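Probable porin (Pseudomonas aeruginosa, PDB 4FT6) probably forms a beta-barrel channel of the OprD porin family that lets small solutes cross the outer membrane. Local coordinates at residues 266-271 and 306-311; 323-328 and 348-353. One frame throughout, in Å; residues are numbered along the deposited sequence.

Contact 1: residues 266-271 and 306-311; sequences LGAGYQ and WQLRYD. With C8E ((hydroxyethyloxy)tri(ethyloxy)octane), chain B.
G267 and G269 pair with R309 and Q307 through four backbone hydrogen bonds, which join 266-271 to 306-311 as antiparallel strands of the porin barrel. In the G267-R309 pair, G267 N gives its hydrogen to R309 O at 2.9 Å and R309 N returns one to G267 O at 2.8 Å. In the G269-Q307 pair the bond from G269 N to Q307 O is also 2.8 Å, and Q307 N completes the ring through G269 O.

Apolar contacts occupy the face that carries L266, A268, Y270, W306, L308 and Y310. L266 and L308 slant across each other and meet through their CD1 methyls, 3.9 Å apart. Each leucine has CG anti to its own backbone N (chi1 -170° and -169°), and each CD1 comes to a carbonyl oxygen, L266 CD1 to R309 O and L308 CD1 to G267 O. Further along, W306 CB sits at the edge of the Y270 ring, 4.3 Å from CD1 of Y270, while the indole leads away from that strand and meets the ring of Y328. At the other end Y310 OH comes within 3.6 Å of C3 of the detergent C8E.

Polar side chains take the opposite face. The extended chain of R309 ends in a salt bridge with D311 of its own strand, NH2 of R309 reaching OD2 of D311 on its syn side at 2.7 Å. Q307 NE2 is hydrogen-bonded to N291 OD1 and V290 O. Leucines, aromatic rings and detergent on one face, with ions and amides on the other, are consistent with a lipid-facing exterior and a polar channel interior.

Contact 2: residues 323-328 and 348-353; sequences TAMARY and DVDVAY
The beta hairpin of strands 322-334 and 342-354 is part of the porin barrel wall, and here residues 323-328 run antiparallel to 348-353. Three hydrogen-bonded pairs, T323-A352, M325-D350 and R327-D348, contribute six backbone bonds. Among them D350 N to M325 O is nearly straight. Between these pairs, the CA-H groups of A324 and A326 make contacts with the carbonyl oxygens of D350 and D348.

A324, A326, V349 and V351 share one face. Side-chain packing across it is light, A326 CB lying 4.3 Å from V349 CG2, and a detergent molecule touches V349.

The other face carries T323, R327, D348 and D350, together with M325 and A352. The M325 chain bends at chi2 and chi3 (-77° and -70°), which carries CE to within 3.6 Å of D350 CB and also over one face of the R327 guanidinium, toward the rim of that group. The carboxylate of D350 forms a salt bridge with R366 on the next strand, 364-374. R327 leaves its strand with CG between the backbone N and carbonyl carbon, then extends across D348. The guanidinium and carboxylate planes stand 63° apart in a salt bridge, and D348 OD2, which also accepts a hydrogen bond from Q294 N, takes NE of R327 on its anti side at 3.0 Å and NH2 of R327 in a weak bond at 3.2 Å.

In the fold
Contact 1 closes before contact 2 opens along the chain, and their centres lie 13 Å apart on the same side of the barrel. Strands 264-274, 304-313, 322-334 and 342-354 stand next to one another in that order, so the two contacts are the first and third of three seams in the wall. The seam between them is stitched by probable hydrogen bonds from Y310 N to A326 O (2.7 Å) and from Y328 N to L308 O (2.9 Å). On the polar face, D311 packs on M325 and Q307 on R327. Residues 290-294, between the strands of contact 1, reach Q307 and D348 there, consistent with a loop folded inward against the channel side of the wall.

Contact 1: residues 266-271 and 306-311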
ATOM      1  N   LEU A 266      21.327  -1.213   6.677  1.00 62.90           N
ATOM      2  CA  LEU A 266      21.095   0.107   7.230  1.00 58.79           C
ATOM      3  C   LEU A 266      20.616   0.994   6.101  1.00 62.06           C
ATOM      4  O   LEU A 266      21.011   0.817   4.948  1.00 69.29           O
ATOM      5  CB  LEU A 266      22.381   0.671   7.828  1.00 59.08           C
ATOM      6  CG  LEU A 266      22.186   1.954   8.636  1.00 65.45           C
ATOM      7  CD1 LEU A 266      21.265   1.706   9.847  1.00 65.11           C
ATOM      8  CD2 LEU A 266      23.534   2.542   9.066  1.00 61.89           C
ATOM      9  N   GLY A 267      19.759   1.948   6.426  1.00 62.06           N
ATOM     10  CA  GLY A 267      19.183   2.789   5.405  1.00 58.60           C
ATOM     11  C   GLY A 267      18.729   4.112   5.962  1.00 61.43           C
ATOM     12  O   GLY A 267      18.145   4.175   7.056  1.00 64.52           O
ATOM     13  N   ALA A 268      19.001   5.172   5.207  1.00 56.50           N
ATOM     14  CA  ALA A 268      18.531   6.498   5.568  1.00 58.44           C
ATOM     15  C   ALA A 268      17.566   6.972   4.494  1.00 58.49           C
ATOM     16  O   ALA A 268      17.767   6.717   3.302  1.00 62.12           O
ATOM     17  CB  ALA A 268      19.690   7.463   5.716  1.00 49.70           C
ATOM     18  N   GLY A 269      16.517   7.663   4.920  1.00 54.84           N
ATOM     19  CA  GLY A 269      15.514   8.149   3.996  1.00 63.19           C
ATOM     20  C   GLY A 269      15.218   9.593   4.314  1.00 61.13           C
ATOM     21  O   GLY A 269      15.404  10.016   5.457  1.00 59.06           O
ATOM     22  N   TYR A 270      14.779  10.345   3.306  1.00 59.77           N
ATOM     23  CA  TYR A 270      14.352  11.716   3.509  1.00 57.14           C
ATOM     24  C   TYR A 270      13.071  11.950   2.747  1.00 62.17           C
ATOM     25  O   TYR A 270      12.829  11.333   1.703  1.00 67.26           O
ATOM     26  CB  TYR A 270      15.412  12.712   3.038  1.00 60.03           C
ATOM     27  CG  TYR A 270      15.058  14.154   3.339  1.00 65.74           C
ATOM     28  CD1 TYR A 270      15.175  14.665   4.625  1.00 71.11           C
ATOM     29  CD2 TYR A 270      14.609  15.009   2.341  1.00 62.79           C
ATOM     30  CE1 TYR A 270      14.853  15.998   4.913  1.00 70.11           C
ATOM     31  CE2 TYR A 270      14.294  16.343   2.620  1.00 62.80           C
ATOM     32  CZ  TYR A 270      14.418  16.830   3.908  1.00 67.59           C
ATOM     33  OH  TYR A 270      14.106  18.143   4.205  1.00 74.96           O
ATOM     34  N   GLN A 271      12.249  12.852   3.271  1.00 63.66           N
ATOM     35  CA  GLN A 271      10.944  13.120   2.692  1.00 59.55           C
ATOM     36  C   GLN A 271      10.520  14.541   3.039  1.00 62.23           C
ATOM     37  O   GLN A 271      10.694  14.976   4.179  1.00 67.05           O
ATOM     38  CB  GLN A 271       9.931  12.116   3.233  1.00 54.97           C
ATOM     39  CG  GLN A 271       8.529  12.354   2.759  1.00 56.97           C
ATOM     40  CD  GLN A 271       7.593  11.262   3.201  1.00 59.80           C
ATOM     41  OE1 GLN A 271       7.883  10.071   3.034  1.00 58.09           O
ATOM     42  NE2 GLN A 271       6.457  11.658   3.778  1.00 61.05           N
ATOM     43  N   TRP A 306      12.808  12.679   8.100  1.00 61.00           N
ATOM     44  CA  TRP A 306      13.792  11.672   7.706  1.00 64.03           C
ATOM     45  C   TRP A 306      13.532  10.320   8.377  1.00 66.23           C
ATOM     46  O   TRP A 306      12.632  10.184   9.214  1.00 68.14           O
ATOM     47  CB  TRP A 306      15.196  12.141   8.050  1.00 68.04           C
ATOM     48  CG  TRP A 306      15.381  12.511   9.494  1.00 71.07           C
ATOM     49  CD1 TRP A 306      15.222  13.749  10.046  1.00 69.11           C
ATOM     50  CD2 TRP A 306      15.801  11.644  10.566  1.00 68.95           C
ATOM     51  NE1 TRP A 306      15.507  13.703  11.389  1.00 69.75           N
ATOM     52  CE2 TRP A 306      15.865  12.424  11.733  1.00 70.49           C
ATOM     53  CE3 TRP A 306      16.123  10.286  10.649  1.00 68.78           C
ATOM     54  CZ2 TRP A 306      16.242  11.890  12.974  1.00 73.13           C
ATOM     55  CZ3 TRP A 306      16.493   9.756  11.886  1.00 64.11           C
ATOM     56  CH2 TRP A 306      16.550  10.557  13.026  1.00 66.49           C
ATOM     57  N   GLN A 307      14.335   9.323   8.013  1.00 59.50           N
ATOM     58  CA  GLN A 307      14.170   7.987   8.565  1.00 57.47           C
ATOM     59  C   GLN A 307      15.507   7.268   8.623  1.00 64.27           C
ATOM     60  O   GLN A 307      16.334   7.402   7.715  1.00 69.69           O
ATOM     61  CB  GLN A 307      13.188   7.162   7.722  1.00 48.43           C
ATOM     62  CG  GLN A 307      13.053   5.712   8.186  1.00 57.52           C
ATOM     63  CD  GLN A 307      12.099   4.880   7.338  1.00 62.39           C
ATOM     64  OE1 GLN A 307      12.230   3.655   7.282  1.00 66.59           O
ATOM     65  NE2 GLN A 307      11.120   5.538   6.691  1.00 53.96           N
ATOM     66  N   LEU A 308      15.717   6.511   9.695  1.00 60.50           N
ATOM     67  CA  LEU A 308      16.839   5.588   9.773  1.00 62.58           C
ATOM     68  C   LEU A 308      16.225   4.211   9.959  1.00 61.39           C
ATOM     69  O   LEU A 308      15.286   4.041  10.754  1.00 56.78           O
ATOM     70  CB  LEU A 308      17.751   5.923  10.955  1.00 57.06           C
ATOM     71  CG  LEU A 308      19.088   5.182  10.967  1.00 68.15           C
ATOM     72  CD1 LEU A 308      19.749   5.327   9.621  1.00 72.54           C
ATOM     73  CD2 LEU A 308      20.024   5.712  12.071  1.00 64.19           C
ATOM     74  N   ARG A 309      16.729   3.226   9.225  1.00 54.66           N
ATOM     75  CA  ARG A 309      16.114   1.914   9.281  1.00 49.72           C
ATOM     76  C   ARG A 309      17.167   0.849   9.361  1.00 55.81           C
ATOM     77  O   ARG A 309      18.223   0.961   8.733  1.00 62.02           O
ATOM     78  CB  ARG A 309      15.235   1.675   8.055  1.00 58.37           C
ATOM     79  CG  ARG A 309      14.538   0.338   8.081  1.00 62.57           C
ATOM     80  CD  ARG A 309      13.773   0.086   6.808  1.00 61.24           C
ATOM     81  NE  ARG A 309      13.690  -1.342   6.520  1.00 63.32           N
ATOM     82  CZ  ARG A 309      12.687  -1.912   5.874  1.00 64.39           C
ATOM     83  NH1 ARG A 309      11.678  -1.168   5.456  1.00 56.66           N
ATOM     84  NH2 ARG A 309      12.696  -3.222   5.662  1.00 64.55           N
ATOM     85  N   TYR A 310      16.884  -0.185  10.145  1.00 60.60           N
ATOM     86  CA  TYR A 310      17.813  -1.287  10.293  1.00 61.61           C
ATOM     87  C   TYR A 310      17.067  -2.562  10.004  1.00 64.90           C
ATOM     88  O   TYR A 310      15.922  -2.716  10.433  1.00 77.30           O
ATOM     89  CB  TYR A 310      18.400  -1.348  11.708  1.00 59.97           C
ATOM     90  CG  TYR A 310      19.238  -2.586  11.913  1.00 59.10           C
ATOM     91  CD1 TYR A 310      20.522  -2.653  11.428  1.00 59.45           C
ATOM     92  CD2 TYR A 310      18.728  -3.704  12.546  1.00 58.13           C
ATOM     93  CE1 TYR A 310      21.292  -3.792  11.588  1.00 64.00           C
ATOM     94  CE2 TYR A 310      19.489  -4.843  12.710  1.00 64.17           C
ATOM     95  CZ  TYR A 310      20.771  -4.882  12.230  1.00 64.74           C
ATOM     96  OH  TYR A 310      21.531  -6.019  12.380  1.00 69.22           O
ATOM     97  N   ASP A 311      17.709  -3.476   9.286  1.00 59.56           N
ATOM     98  CA  ASP A 311      17.106  -4.770   8.982  1.00 62.68           C
ATOM     99  C   ASP A 311      18.113  -5.848   9.324  1.00 62.20           C
ATOM    100  O   ASP A 311      19.323  -5.628   9.227  1.00 59.30           O
ATOM    101  CB  ASP A 311      16.747  -4.874   7.492  1.00 61.59           C
ATOM    102  CG  ASP A 311      15.472  -4.139   7.143  1.00 66.59           C
ATOM    103  OD1 ASP A 311      15.538  -2.916   6.932  1.00 74.96           O
ATOM    104  OD2 ASP A 311      14.403  -4.780   7.078  1.00 69.76           O
TER
HETATM  105  C1  C8E B 401      19.485  -7.428  15.479  1.00 63.43           C
HETATM  106  C2  C8E B 401      20.219  -8.755  15.291  1.00 67.66           C
HETATM  107  C3  C8E B 401      21.682  -8.577  14.889  1.00 62.41           C
HETATM  108  C4  C8E B 401      22.400  -9.919  14.717  1.00 64.14           C
HETATM  109  C5  C8E B 401      23.911  -9.735  14.614  1.00 69.61           C
HETATM  110  C6  C8E B 401      24.691 -11.044  14.586  1.00 77.39           C
HETATM  111  C7  C8E B 401      26.191 -10.821  14.346  1.00 85.22           C
HETATM  112  C8  C8E B 401      26.494 -10.569  12.872  1.00 94.21           C
HETATM  113  O9  C8E B 401      27.707  -9.866  12.670  1.00 97.01           O
HETATM  114  C10 C8E B 401      28.671 -10.678  12.037  1.00 95.67           C

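Contact 2: residues 323-328 and 348-353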
ATOM      1  N   THR A 323      13.188 -12.830  10.293  1.00 61.42           N
ATOM      2  CA  THR A 323      13.712 -11.493   9.994  1.00 58.89           C
ATOM      3  C   THR A 323      13.255 -10.467  11.023  1.00 71.68           C
ATOM      4  O   THR A 323      12.221 -10.642  11.680  1.00 80.82           O
ATOM      5  CB  THR A 323      13.325 -10.981   8.606  1.00 62.25           C
ATOM      6  OG1 THR A 323      11.894 -10.934   8.495  1.00 67.17           O
ATOM      7  CG2 THR A 323      13.922 -11.860   7.526  1.00 61.58           C
ATOM      8  N   ALA A 324      14.040  -9.399  11.149  1.00 68.54           N
ATOM      9  CA  ALA A 324      13.745  -8.330  12.088  1.00 62.71           C
ATOM     10  C   ALA A 324      14.034  -6.990  11.436  1.00 61.58           C
ATOM     11  O   ALA A 324      14.953  -6.870  10.625  1.00 68.33           O
ATOM     12  CB  ALA A 324      14.564  -8.492  13.354  1.00 54.07           C
ATOM     13  N   MET A 325      13.256  -5.983  11.804  1.00 56.77           N
ATOM     14  CA  MET A 325      13.392  -4.656  11.225  1.00 58.33           C
ATOM     15  C   MET A 325      13.026  -3.620  12.279  1.00 65.30           C
ATOM     16  O   MET A 325      12.061  -3.800  13.023  1.00 68.20           O
ATOM     17  CB  MET A 325      12.454  -4.532  10.010  1.00 54.44           C
ATOM     18  CG  MET A 325      12.541  -3.221   9.213  1.00 54.83           C
ATOM     19  SD  MET A 325      11.726  -1.781   9.960  1.00 75.04           S
ATOM     20  CE  MET A 325       9.994  -2.202   9.807  1.00 62.32           C
ATOM     21  N   ALA A 326      13.789  -2.533  12.340  1.00 66.09           N
ATOM     22  CA  ALA A 326      13.433  -1.410  13.201  1.00 61.30           C
ATOM     23  C   ALA A 326      13.681  -0.122  12.437  1.00 62.13           C
ATOM     24  O   ALA A 326      14.671  -0.011  11.706  1.00 60.17           O
ATOM     25  CB  ALA A 326      14.248  -1.434  14.507  1.00 50.93           C
ATOM     26  N   ARG A 327      12.790   0.851  12.597  1.00 62.49           N
ATOM     27  CA  ARG A 327      13.010   2.151  11.981  1.00 63.40           C
ATOM     28  C   ARG A 327      12.532   3.310  12.853  1.00 64.79           C
ATOM     29  O   ARG A 327      11.621   3.169  13.681  1.00 63.33           O
ATOM     30  CB  ARG A 327      12.353   2.198  10.606  1.00 65.15           C
ATOM     31  CG  ARG A 327      10.916   1.778  10.653  1.00 66.53           C
ATOM     32  CD  ARG A 327      10.340   1.686   9.272  1.00 60.93           C
ATOM     33  NE  ARG A 327       8.984   1.174   9.338  1.00 71.69           N
ATOM     34  CZ  ARG A 327       8.278   0.767   8.292  1.00 69.53           C
ATOM     35  NH1 ARG A 327       8.794   0.813   7.078  1.00 69.87           N
ATOM     36  NH2 ARG A 327       7.051   0.325   8.474  1.00 57.35           N
ATOM     37  N   TYR A 328      13.174   4.456  12.664  1.00 61.75           N
ATOM     38  CA  TYR A 328      12.812   5.660  13.380  1.00 61.62           C
ATOM     39  C   TYR A 328      12.562   6.772  12.364  1.00 64.09           C
ATOM     40  O   TYR A 328      13.396   7.041  11.495  1.00 65.08           O
ATOM     41  CB  TYR A 328      13.935   6.046  14.340  1.00 61.88           C
ATOM     42  CG  TYR A 328      13.680   7.305  15.131  1.00 64.41           C
ATOM     43  CD1 TYR A 328      12.968   7.277  16.320  1.00 62.40           C
ATOM     44  CD2 TYR A 328      14.176   8.526  14.699  1.00 68.44           C
ATOM     45  CE1 TYR A 328      12.743   8.446  17.056  1.00 66.42           C
ATOM     46  CE2 TYR A 328      13.960   9.694  15.428  1.00 71.91           C
ATOM     47  CZ  TYR A 328      13.246   9.655  16.606  1.00 72.62           C
ATOM     48  OH  TYR A 328      13.039  10.825  17.321  1.00 77.30           O
ATOM     49  N   ASP A 348       9.051   2.081  14.675  1.00 61.79           N
ATOM     50  CA  ASP A 348       8.400   0.825  14.308  1.00 57.94           C
ATOM     51  C   ASP A 348       9.338  -0.328  14.581  1.00 57.83           C
ATOM     52  O   ASP A 348      10.545  -0.165  14.492  1.00 68.60           O
ATOM     53  CB  ASP A 348       8.060   0.802  12.813  1.00 62.40           C
ATOM     54  CG  ASP A 348       6.968   1.785  12.432  1.00 68.24           C
ATOM     55  OD1 ASP A 348       6.337   2.371  13.338  1.00 69.62           O
ATOM     56  OD2 ASP A 348       6.737   1.961  11.208  1.00 66.58           O
ATOM     57  N   VAL A 349       8.785  -1.495  14.895  1.00 58.03           N
ATOM     58  CA  VAL A 349       9.578  -2.714  15.040  1.00 60.05           C
ATOM     59  C   VAL A 349       8.848  -3.889  14.416  1.00 63.53           C
ATOM     60  O   VAL A 349       7.683  -4.144  14.726  1.00 66.66           O
ATOM     61  CB  VAL A 349       9.894  -3.041  16.510  1.00 61.97           C
ATOM     62  CG1 VAL A 349      10.423  -4.470  16.637  1.00 62.02           C
ATOM     63  CG2 VAL A 349      10.900  -2.054  17.061  1.00 65.75           C
ATOM     64  N   ASP A 350       9.533  -4.595  13.526  1.00 69.80           N
ATOM     65  CA  ASP A 350       8.923  -5.680  12.772  1.00 70.01           C
ATOM     66  C   ASP A 350       9.713  -6.948  13.027  1.00 70.45           C
ATOM     67  O   ASP A 350      10.927  -6.979  12.824  1.00 76.35           O
ATOM     68  CB  ASP A 350       8.980  -5.355  11.279  1.00 75.96           C
ATOM     69  CG  ASP A 350       7.702  -5.721  10.546  1.00 84.45           C
ATOM     70  OD1 ASP A 350       7.546  -6.892  10.126  1.00 89.87           O
ATOM     71  OD2 ASP A 350       6.853  -4.823  10.375  1.00 83.32           O
ATOM     72  N   VAL A 351       9.045  -7.993  13.493  1.00 65.05           N
ATOM     73  CA  VAL A 351       9.689  -9.296  13.575  1.00 64.13           C
ATOM     74  C   VAL A 351       8.825 -10.292  12.827  1.00 70.47           C
ATOM     75  O   VAL A 351       7.599 -10.290  12.972  1.00 74.46           O
ATOM     76  CB  VAL A 351       9.877  -9.753  15.014  1.00 62.92           C
ATOM     77  CG1 VAL A 351      10.621 -11.074  15.039  1.00 61.08           C
ATOM     78  CG2 VAL A 351      10.647  -8.701  15.798  1.00 63.50           C
ATOM     79  N   ALA A 352       9.448 -11.120  11.999  1.00 67.65           N
ATOM     80  CA  ALA A 352       8.683 -12.076  11.213  1.00 66.27           C
ATOM     81  C   ALA A 352       9.365 -13.431  11.188  1.00 72.64           C
ATOM     82  O   ALA A 352      10.600 -13.530  11.160  1.00 77.09           O
ATOM     83  CB  ALA A 352       8.450 -11.556   9.794  1.00 56.96           C
ATOM     84  N   TYR A 353       8.547 -14.476  11.217  1.00 71.91           N
ATOM     85  CA  TYR A 353       9.045 -15.829  11.057  1.00 75.10           C
ATOM     86  C   TYR A 353       8.152 -16.627  10.107  1.00 76.10           C
ATOM     87  O   TYR A 353       6.922 -16.573  10.189  1.00 70.75           O
ATOM     88  CB  TYR A 353       9.148 -16.534  12.399  1.00 66.72           C
ATOM     89  CG  TYR A 353       9.780 -17.892  12.308  1.00 76.34           C
ATOM     90  CD1 TYR A 353      11.134 -18.029  12.033  1.00 84.41           C
ATOM     91  CD2 TYR A 353       9.035 -19.042  12.518  1.00 77.44           C
ATOM     92  CE1 TYR A 353      11.731 -19.279  11.961  1.00 84.47           C
ATOM     93  CE2 TYR A 353       9.623 -20.301  12.445  1.00 80.58           C
ATOM     94  CZ  TYR A 353      10.973 -20.409  12.167  1.00 84.94           C
ATOM     95  OH  TYR A 353      11.574 -21.644  12.093  1.00 89.18           O
TER